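Local coordinates for protein cellulase (Bacillus sp. BG-CS10, PDB 5E09) that probably hydrolyses internal beta-1,4-glucosidic linkages of cellulose, joining a family 5 glycoside hydrolase barrel to carbohydrate-binding modules on one chain, at residues A[40-43]-A[44-48]; A[82-85]-A[86-90]; A[136-139]-A[140-144]; A[298-302]-A[303-307]. One frame throughout, in Å; residues are numbered along the deposited sequence.

Contact 1. Residues A[40-43]-A[44-48]; sequences PRVT and RELIK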
# COMPACT_ATOMS: atom_id res chain seq x y z
N PRO A 40 6.94 -14.45 11.51
CA PRO A 40 7.67 -15.00 12.66
C PRO A 40 7.56 -14.10 13.88
O PRO A 40 7.16 -12.94 13.73
CB PRO A 40 9.11 -15.07 12.15
CG PRO A 40 9.18 -13.98 11.12
CD PRO A 40 7.84 -13.97 10.45
N ARG A 41 7.91 -14.60 15.06
CA ARG A 41 7.95 -13.75 16.24
C ARG A 41 9.00 -12.67 16.04
O ARG A 41 9.97 -12.86 15.30
CB ARG A 41 8.23 -14.57 17.51
CG ARG A 41 6.99 -15.32 17.98
CD ARG A 41 7.13 -15.91 19.38
NE ARG A 41 5.89 -16.60 19.77
CZ ARG A 41 5.64 -17.06 20.99
NH1 ARG A 41 6.53 -16.92 21.96
NH2 ARG A 41 4.49 -17.67 21.23
N VAL A 42 8.79 -11.52 16.67
CA VAL A 42 9.65 -10.37 16.44
C VAL A 42 11.04 -10.63 17.00
O VAL A 42 11.19 -11.14 18.11
CB VAL A 42 9.06 -9.10 17.08
CG1 VAL A 42 9.94 -7.89 16.80
CG2 VAL A 42 7.64 -8.87 16.58
N THR A 43 12.06 -10.30 16.22
CA THR A 43 13.44 -10.43 16.67
C THR A 43 14.05 -9.06 16.90
O THR A 43 13.58 -8.06 16.35
CB THR A 43 14.30 -11.21 15.65
OG1 THR A 43 14.47 -10.44 14.45
CG2 THR A 43 13.65 -12.56 15.32
N ARG A 44 15.08 -9.01 17.74
CA ARG A 44 15.83 -7.78 17.95
C ARG A 44 16.40 -7.26 16.63
O ARG A 44 16.48 -6.04 16.39
CB ARG A 44 16.97 -8.02 18.94
CG ARG A 44 17.79 -6.80 19.31
CD ARG A 44 16.96 -5.81 20.11
NE ARG A 44 17.78 -4.80 20.76
CZ ARG A 44 18.14 -3.65 20.19
NH1 ARG A 44 17.74 -3.37 18.96
NH2 ARG A 44 18.89 -2.79 20.86
N GLU A 45 16.78 -8.19 15.76
CA GLU A 45 17.41 -7.84 14.49
C GLU A 45 16.41 -7.22 13.53
O GLU A 45 16.80 -6.42 12.68
CB GLU A 45 18.06 -9.08 13.87
CG GLU A 45 19.22 -9.66 14.66
CD GLU A 45 18.78 -10.62 15.76
OE1 GLU A 45 17.56 -10.81 15.96
OE2 GLU A 45 19.67 -11.19 16.44
N LEU A 46 15.14 -7.58 13.65
CA LEU A 46 14.09 -6.96 12.85
C LEU A 46 14.02 -5.46 13.14
O LEU A 46 14.09 -4.62 12.23
CB LEU A 46 12.74 -7.61 13.11
CG LEU A 46 11.60 -7.11 12.22
CD1 LEU A 46 11.97 -7.30 10.77
CD2 LEU A 46 10.30 -7.84 12.53
N ILE A 47 13.87 -5.14 14.42
CA ILE A 47 13.82 -3.76 14.89
C ILE A 47 15.08 -2.99 14.50
O ILE A 47 15.01 -1.87 13.95
CB ILE A 47 13.63 -3.71 16.42
CG1 ILE A 47 12.48 -4.62 16.85
CG2 ILE A 47 13.40 -2.28 16.88
CD1 ILE A 47 11.15 -4.28 16.21
N LYS A 48 16.23 -3.60 14.77
CA LYS A 48 17.50 -2.95 14.45
C LYS A 48 17.61 -2.70 12.95
O LYS A 48 18.13 -1.67 12.53
CB LYS A 48 18.68 -3.80 14.93
CG LYS A 48 20.02 -3.36 14.33
CD LYS A 48 21.21 -3.87 15.12
CE LYS A 48 22.49 -3.61 14.36
NZ LYS A 48 22.37 -3.97 12.91
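Thr43 caps the start of helix 44-52: its OG1 accepts the N-H of Leu46 with 3.0 Å between OG1 and N and an N-H...O angle of 142°. The hydroxyl reaches that N-H because OG1 stands between the backbone N and the carbonyl carbon (chi1 68°), turned over the opening turn of the helix. Thr43 O takes a weak second share of the same Leu46 N-H, and OG1 is also hydrogen-bonded to Tyr321 OH. With a valine here, Leu46 N would probably keep just that weak carbonyl bond, and the Tyr321 hydroxyl would lose this partner. The capped helix follows strand 20-23 in the (beta/alpha)8 barrel of this family 5 domain. On its packed inner side, Val42 CG1 lies 3.9 Å from Ile47 CD1, the two side chains meeting at a slant, and 4.3 Å from Leu46 CD2; Leu23 of strand 20-23 and Val87 of helix 78-93 close around them. The outer side is more open to solvent. Exposed Glu45 bends at chi2 (85°) and crosses Thr43 nearly at a right angle, laying OE1 3.3 Å from Thr43 CB, while Arg44 leads away to salt bridges with Glu93 and Glu94.

Contact 2. Residues A[82-85]-A[86-90]; sequences SRVE and QVIDW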
# COMPACT_ATOMS: atom_id res chain seq x y z
N SER A 82 4.01 -9.13 27.84
CA SER A 82 5.44 -8.97 28.06
C SER A 82 6.19 -8.96 26.74
O SER A 82 7.17 -8.23 26.60
CB SER A 82 5.99 -10.07 28.96
OG SER A 82 6.07 -11.29 28.24
N ARG A 83 5.73 -9.74 25.77
CA ARG A 83 6.37 -9.75 24.46
C ARG A 83 6.19 -8.40 23.76
O ARG A 83 7.16 -7.81 23.25
CB ARG A 83 5.82 -10.88 23.59
CG ARG A 83 6.11 -12.26 24.14
CD ARG A 83 6.02 -13.35 23.08
NE ARG A 83 4.68 -13.45 22.51
CZ ARG A 83 3.72 -14.23 22.97
NH1 ARG A 83 3.93 -15.01 24.02
NH2 ARG A 83 2.53 -14.25 22.37
N VAL A 84 4.95 -7.91 23.75
CA VAL A 84 4.66 -6.58 23.21
C VAL A 84 5.56 -5.50 23.85
O VAL A 84 6.18 -4.68 23.14
CB VAL A 84 3.17 -6.21 23.42
CG1 VAL A 84 2.92 -4.74 23.08
CG2 VAL A 84 2.28 -7.11 22.60
N GLU A 85 5.63 -5.52 25.18
CA GLU A 85 6.45 -4.54 25.90
C GLU A 85 7.92 -4.68 25.54
O GLU A 85 8.63 -3.68 25.42
CB GLU A 85 6.27 -4.69 27.41
CG GLU A 85 7.18 -3.75 28.20
CD GLU A 85 6.92 -3.79 29.70
OE1 GLU A 85 6.26 -4.75 30.17
OE2 GLU A 85 7.38 -2.86 30.40
N GLN A 86 8.38 -5.91 25.38
CA GLN A 86 9.77 -6.15 25.03
C GLN A 86 10.08 -5.54 23.67
O GLN A 86 11.10 -4.88 23.49
CB GLN A 86 10.10 -7.64 25.03
CG GLN A 86 11.49 -7.94 24.49
CD GLN A 86 12.29 -8.86 25.39
OE1 GLN A 86 11.77 -9.85 25.90
NE2 GLN A 86 13.56 -8.52 25.59
N VAL A 87 9.19 -5.76 22.70
CA VAL A 87 9.41 -5.20 21.37
C VAL A 87 9.47 -3.68 21.45
O VAL A 87 10.36 -3.04 20.87
CB VAL A 87 8.33 -5.63 20.39
CG1 VAL A 87 8.47 -4.87 19.08
CG2 VAL A 87 8.42 -7.13 20.16
N ILE A 88 8.53 -3.10 22.21
CA ILE A 88 8.52 -1.66 22.42
C ILE A 88 9.84 -1.15 23.04
O ILE A 88 10.36 -0.10 22.65
CB ILE A 88 7.33 -1.25 23.31
CG1 ILE A 88 6.02 -1.47 22.56
CG2 ILE A 88 7.45 0.21 23.75
CD1 ILE A 88 4.78 -1.14 23.36
N ASP A 89 10.38 -1.92 23.98
CA ASP A 89 11.64 -1.56 24.63
C ASP A 89 12.78 -1.59 23.63
O ASP A 89 13.59 -0.67 23.59
CB ASP A 89 11.94 -2.49 25.80
CG ASP A 89 11.02 -2.26 26.98
OD1 ASP A 89 10.39 -1.18 27.05
OD2 ASP A 89 10.92 -3.15 27.85
N TRP A 90 12.83 -2.64 22.82
CA TRP A 90 13.83 -2.77 21.76
C TRP A 90 13.81 -1.56 20.84
O TRP A 90 14.86 -1.01 20.50
CB TRP A 90 13.59 -4.04 20.95
CG TRP A 90 13.95 -5.30 21.65
CD1 TRP A 90 14.74 -5.43 22.75
CD2 TRP A 90 13.55 -6.62 21.28
NE1 TRP A 90 14.86 -6.76 23.09
CE2 TRP A 90 14.13 -7.51 22.21
CE3 TRP A 90 12.75 -7.14 20.26
CZ2 TRP A 90 13.94 -8.89 22.15
CZ3 TRP A 90 12.56 -8.51 20.20
CH2 TRP A 90 13.15 -9.37 21.14
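Gln86, Val87, Ile88 and Asp89 each donate their backbone N-H to the carbonyl four residues back, from Ser82 to Glu85 in turn, as in a regular alpha-helix; Ile88 N to Val84 O, at 3.0 Å and 167°, is the straightest of the four. On the buried flank Val84 and Ile88 run side by side and point the same way, with Val84 CG1 4.1 Å from Ile88 CD1. Ile88 CG1 also presses on the helix backbone, 3.3 Å from Val84 O. The polar flank sets Glu85 beside Asp89. Asp89 places CG beside its own backbone N (chi1 -71°), which folds the carboxylate back so that CG lies 3.2 Å from Glu85 O. Glu85 instead stretches outward, its CG 3.8 Å from Asp89 OD2. The two carboxylate planes are turned 60° apart, and OE2 of Glu85 is 4.4 Å from OD2 of Asp89; a salt bridge from Arg134 to Glu85 OE1 and a hydrogen bond between Asp89 OD1 and His138 NE2 are likely to ease this approach of like charges. One residue along from this pair, Gln86 CG rests 3.4 Å above one face of the Trp90 ring, offset toward its rim. Helix 78-93 links strands 57-60 and 97-100 as the crossover of a beta-alpha-beta unit. Val87 and Ile88 face Ile60 of the first strand, and Val87 also meets Ile47 of helix 44-52.

Contact 3. Residues A[136-139]-A[140-144]; sequences QGHS and HKLMF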
# COMPACT_ATOMS: atom_id res chain seq x y z
N GLN A 136 3.57 3.43 32.16
CA GLN A 136 3.53 4.71 32.87
C GLN A 136 4.90 5.40 32.92
O GLN A 136 4.98 6.62 32.82
CB GLN A 136 3.00 4.52 34.29
CG GLN A 136 3.04 5.79 35.12
CD GLN A 136 2.25 5.68 36.41
OE1 GLN A 136 1.81 4.60 36.79
NE2 GLN A 136 2.06 6.81 37.08
N GLY A 137 5.96 4.61 33.06
CA GLY A 137 7.29 5.15 33.20
C GLY A 137 8.08 5.29 31.91
O GLY A 137 9.15 5.89 31.90
N HIS A 138 7.54 4.76 30.81
CA HIS A 138 8.25 4.76 29.53
C HIS A 138 8.40 6.15 28.91
O HIS A 138 7.61 7.06 29.18
CB HIS A 138 7.54 3.85 28.53
CG HIS A 138 7.80 2.39 28.76
ND1 HIS A 138 7.30 1.71 29.84
CD2 HIS A 138 8.51 1.49 28.04
CE1 HIS A 138 7.69 0.44 29.78
NE2 HIS A 138 8.42 0.29 28.69
N SER A 139 9.43 6.29 28.08
CA SER A 139 9.75 7.53 27.39
C SER A 139 8.57 8.15 26.64
O SER A 139 7.62 7.46 26.26
CB SER A 139 10.90 7.29 26.41
OG SER A 139 11.18 8.45 25.65
N HIS A 140 8.65 9.46 26.41
CA HIS A 140 7.61 10.18 25.68
C HIS A 140 7.65 9.84 24.19
O HIS A 140 6.73 10.18 23.45
CB HIS A 140 7.75 11.69 25.88
CG HIS A 140 7.12 12.19 27.14
ND1 HIS A 140 7.32 13.46 27.63
CD2 HIS A 140 6.28 11.58 28.02
CE1 HIS A 140 6.64 13.62 28.75
NE2 HIS A 140 6.00 12.50 29.01
N LYS A 141 8.72 9.17 23.77
CA LYS A 141 8.84 8.72 22.39
C LYS A 141 7.84 7.60 22.10
O LYS A 141 7.61 7.23 20.95
CB LYS A 141 10.28 8.27 22.10
CG LYS A 141 11.32 9.39 22.23
CD LYS A 141 12.27 9.43 21.03
CE LYS A 141 13.53 8.60 21.26
NZ LYS A 141 13.31 7.12 21.34
N LEU A 142 7.25 7.05 23.16
CA LEU A 142 6.14 6.11 23.01
C LEU A 142 4.81 6.87 23.09
O LEU A 142 4.58 7.63 24.04
CB LEU A 142 6.20 5.01 24.06
CG LEU A 142 4.98 4.11 24.21
CD1 LEU A 142 4.80 3.23 22.98
CD2 LEU A 142 5.10 3.26 25.46
N MSE A 143 3.96 6.67 22.09
CA MSE A 143 2.68 7.35 22.01
C MSE A 143 1.56 6.33 21.82
O MSE A 143 1.78 5.22 21.31
CB MSE A 143 2.68 8.35 20.85
CG MSE A 143 2.63 7.69 19.46
SE MSE A 143 3.28 8.86 18.06
CE MSE A 143 5.19 8.51 18.25
N PHE A 144 0.35 6.70 22.23
CA PHE A 144 -0.82 5.83 22.15
C PHE A 144 -1.81 6.33 21.11
O PHE A 144 -2.09 7.53 21.07
CB PHE A 144 -1.53 5.75 23.50
CG PHE A 144 -0.70 5.19 24.62
CD1 PHE A 144 0.36 4.33 24.36
CD2 PHE A 144 -0.99 5.51 25.94
CE1 PHE A 144 1.12 3.81 25.41
CE2 PHE A 144 -0.24 5.00 26.98
CZ PHE A 144 0.82 4.14 26.71
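Ser139 meets Lys141 through a chi1 of 176°, which swings OG forward beside the carbonyl carbon and towards the N-H two residues on. Lys141 N donates to Ser139 OG at 3.2 Å and an almost straight 174°, making an ST turn. Lys141 CG packs against the same oxygen, 3.5 Å from Ser139 OG, before the chain bends at chi2, chi3 and chi4 and carries NZ to Leu96 O. Superposed on the ST turn is a type I beta turn from Ser139 to Leu142, closed by Leu142 N on Ser139 O at 3.1 Å. That donor stands above the carbonyl plane, 55° out of it, and the oxygen takes a second hydrogen bond from Arg188 NH1; Arg188 also binds the carbonyls of His138 and Leu142 and so ties both ends of the turn together. On the inner side Leu142 CD2 reaches back to His138 CB at 4.0 Å. The turn carries the chain from helix 117-134 into strand 142-145 of the barrel. Leu142 packs on Val98 of strand 97-100 and Ile88 of helix 78-93, Lys141 and Met143 pair by backbone with Val98, and the buried ring of Phe144 lies against Phe174 and Val178 of helix 161-181.

Contact 4. Residues A[298-302]-A[303-307]; sequences HHLNE and RDVTH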
# COMPACT_ATOMS: atom_id res chain seq x y z
N HIS A 298 6.29 12.97 -2.27
CA HIS A 298 6.56 14.37 -2.56
C HIS A 298 5.49 15.27 -1.94
O HIS A 298 5.81 16.24 -1.23
CB HIS A 298 6.63 14.63 -4.06
CG HIS A 298 6.63 16.09 -4.42
ND1 HIS A 298 7.47 17.00 -3.82
CD2 HIS A 298 5.89 16.79 -5.31
CE1 HIS A 298 7.25 18.20 -4.34
NE2 HIS A 298 6.29 18.10 -5.24
N HIS A 299 4.23 14.95 -2.19
CA HIS A 299 3.18 15.86 -1.72
C HIS A 299 2.96 15.80 -0.20
O HIS A 299 2.61 16.82 0.44
CB HIS A 299 1.89 15.60 -2.49
CG HIS A 299 1.90 16.17 -3.87
ND1 HIS A 299 1.74 17.52 -4.11
CD2 HIS A 299 2.10 15.59 -5.08
CE1 HIS A 299 1.83 17.74 -5.41
NE2 HIS A 299 2.04 16.59 -6.02
N LEU A 300 3.23 14.64 0.40
CA LEU A 300 3.21 14.52 1.86
C LEU A 300 4.28 15.40 2.47
O LEU A 300 4.03 16.09 3.47
CB LEU A 300 3.42 13.07 2.31
CG LEU A 300 2.36 12.04 1.92
CD1 LEU A 300 2.74 10.66 2.44
CD2 LEU A 300 0.98 12.46 2.42
N ASN A 301 5.47 15.38 1.88
CA ASN A 301 6.56 16.22 2.34
C ASN A 301 6.23 17.70 2.20
O ASN A 301 6.45 18.47 3.13
CB ASN A 301 7.85 15.90 1.58
CG ASN A 301 8.42 14.56 1.98
OD1 ASN A 301 8.15 14.05 3.06
ND2 ASN A 301 9.24 13.98 1.10
N GLU A 302 5.68 18.09 1.05
CA GLU A 302 5.26 19.48 0.85
C GLU A 302 4.22 19.90 1.89
O GLU A 302 4.09 21.09 2.21
CB GLU A 302 4.70 19.70 -0.56
CG GLU A 302 5.73 20.18 -1.58
CD GLU A 302 5.10 20.53 -2.93
OE1 GLU A 302 3.87 20.38 -3.07
OE2 GLU A 302 5.85 20.97 -3.84
N ARG A 303 3.47 18.94 2.43
CA ARG A 303 2.46 19.28 3.42
C ARG A 303 2.78 18.85 4.86
O ARG A 303 1.88 18.78 5.70
CB ARG A 303 1.11 18.69 3.00
CG ARG A 303 0.49 19.41 1.81
CD ARG A 303 -0.46 18.49 1.06
NE ARG A 303 -0.90 19.09 -0.20
CZ ARG A 303 -0.20 19.06 -1.33
NH1 ARG A 303 0.99 18.47 -1.36
NH2 ARG A 303 -0.68 19.63 -2.42
N ASP A 304 4.05 18.57 5.13
CA ASP A 304 4.52 18.17 6.47
C ASP A 304 3.73 17.02 7.10
O ASP A 304 3.50 17.01 8.32
CB ASP A 304 4.48 19.37 7.42
CG ASP A 304 5.41 20.49 6.99
OD1 ASP A 304 6.43 20.20 6.33
OD2 ASP A 304 5.11 21.66 7.31
N VAL A 305 3.32 16.06 6.29
CA VAL A 305 2.65 14.88 6.81
C VAL A 305 3.67 13.78 7.08
O VAL A 305 4.30 13.27 6.16
CB VAL A 305 1.58 14.33 5.84
CG1 VAL A 305 0.95 13.07 6.41
CG2 VAL A 305 0.53 15.39 5.57
N THR A 306 3.83 13.42 8.35
CA THR A 306 4.67 12.29 8.72
C THR A 306 3.95 11.01 8.28
O THR A 306 2.77 10.84 8.59
CB THR A 306 4.97 12.26 10.22
OG1 THR A 306 5.96 13.26 10.52
CG2 THR A 306 5.48 10.90 10.65
N HIS A 307 4.64 10.14 7.55
CA HIS A 307 3.99 8.95 7.00
C HIS A 307 4.62 7.66 7.50
O HIS A 307 5.80 7.62 7.86
CB HIS A 307 4.04 9.00 5.47
CG HIS A 307 5.42 9.17 4.92
ND1 HIS A 307 6.37 8.16 4.95
CD2 HIS A 307 6.03 10.23 4.35
CE1 HIS A 307 7.49 8.60 4.41
NE2 HIS A 307 7.31 9.86 4.04
O HOH W 1 9.39 11.95 3.49
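Arg303 lays its extended side chain back along the end of helix 286-302 and grips His299 twice through NH1. One bond goes to His299 O at 2.9 Å, with the oxygen in the guanidinium plane at its edge; the other goes to His299 ND1 at 3.0 Å, entering at the ring edge and in the ring plane. His299 and Arg303 lie side by side, ring and guanidinium 55° apart, and NE is held by Asn254 OD1. An alanine at Arg303 would probably leave His299 ND1 without this donor and the imidazole freer to turn, with Asn254 losing a mate as well. The charged pair with Glu302 is weaker, a long salt bridge of 3.9 Å from its OE1 to Arg303 NH1. Backbone bonds end the helix in a Schellman motif: Val305 N donates to Leu300 O at 2.9 Å and Asp304 N to Asn301 O at 3.1 Å, the latter donor well above the carbonyl plane. Asp304 makes the reversal with a positive phi of 52°. Apolar packing centres on Leu300, whose CD2 is 3.9 Å from Val305 CB and whose CD1 is 3.7 Å from His307 CB. A water links Asn301 and His307: it donates to Asn301 OD1 and is hydrogen-bonded to His307 NE2. The turn delivers the chain into strand 306-311, which closes the barrel between strands 267-272 and 20-23; Leu300, Val305 and His307 all touch Leu269, and Phe253 of helix 243-261 covers Leu300 and Arg303.

How the contacts relate
All four contacts belong to the family 5 barrel and follow one another in series along the chain. Contacts 1 to 3 form a connected patch. Contacts 1 and 2 have centres 11 Å apart and touch where Arg44 and Val42 pack on Trp90 and Val87. Contacts 2 and 3, 12 Å apart by centres, meet through a probable hydrogen bond between Asp89 OD1 and His138 NE2. Contact 4 stands apart, its nearest atoms about 8 Å from contact 3, yet 142-145 and 306-311 are strands of the same eight-stranded parallel sheet. Together they sample a helix start, a helix body and two helix-to-strand turns, the local pieces from which the catalytic domain's alternating strands and helices are built.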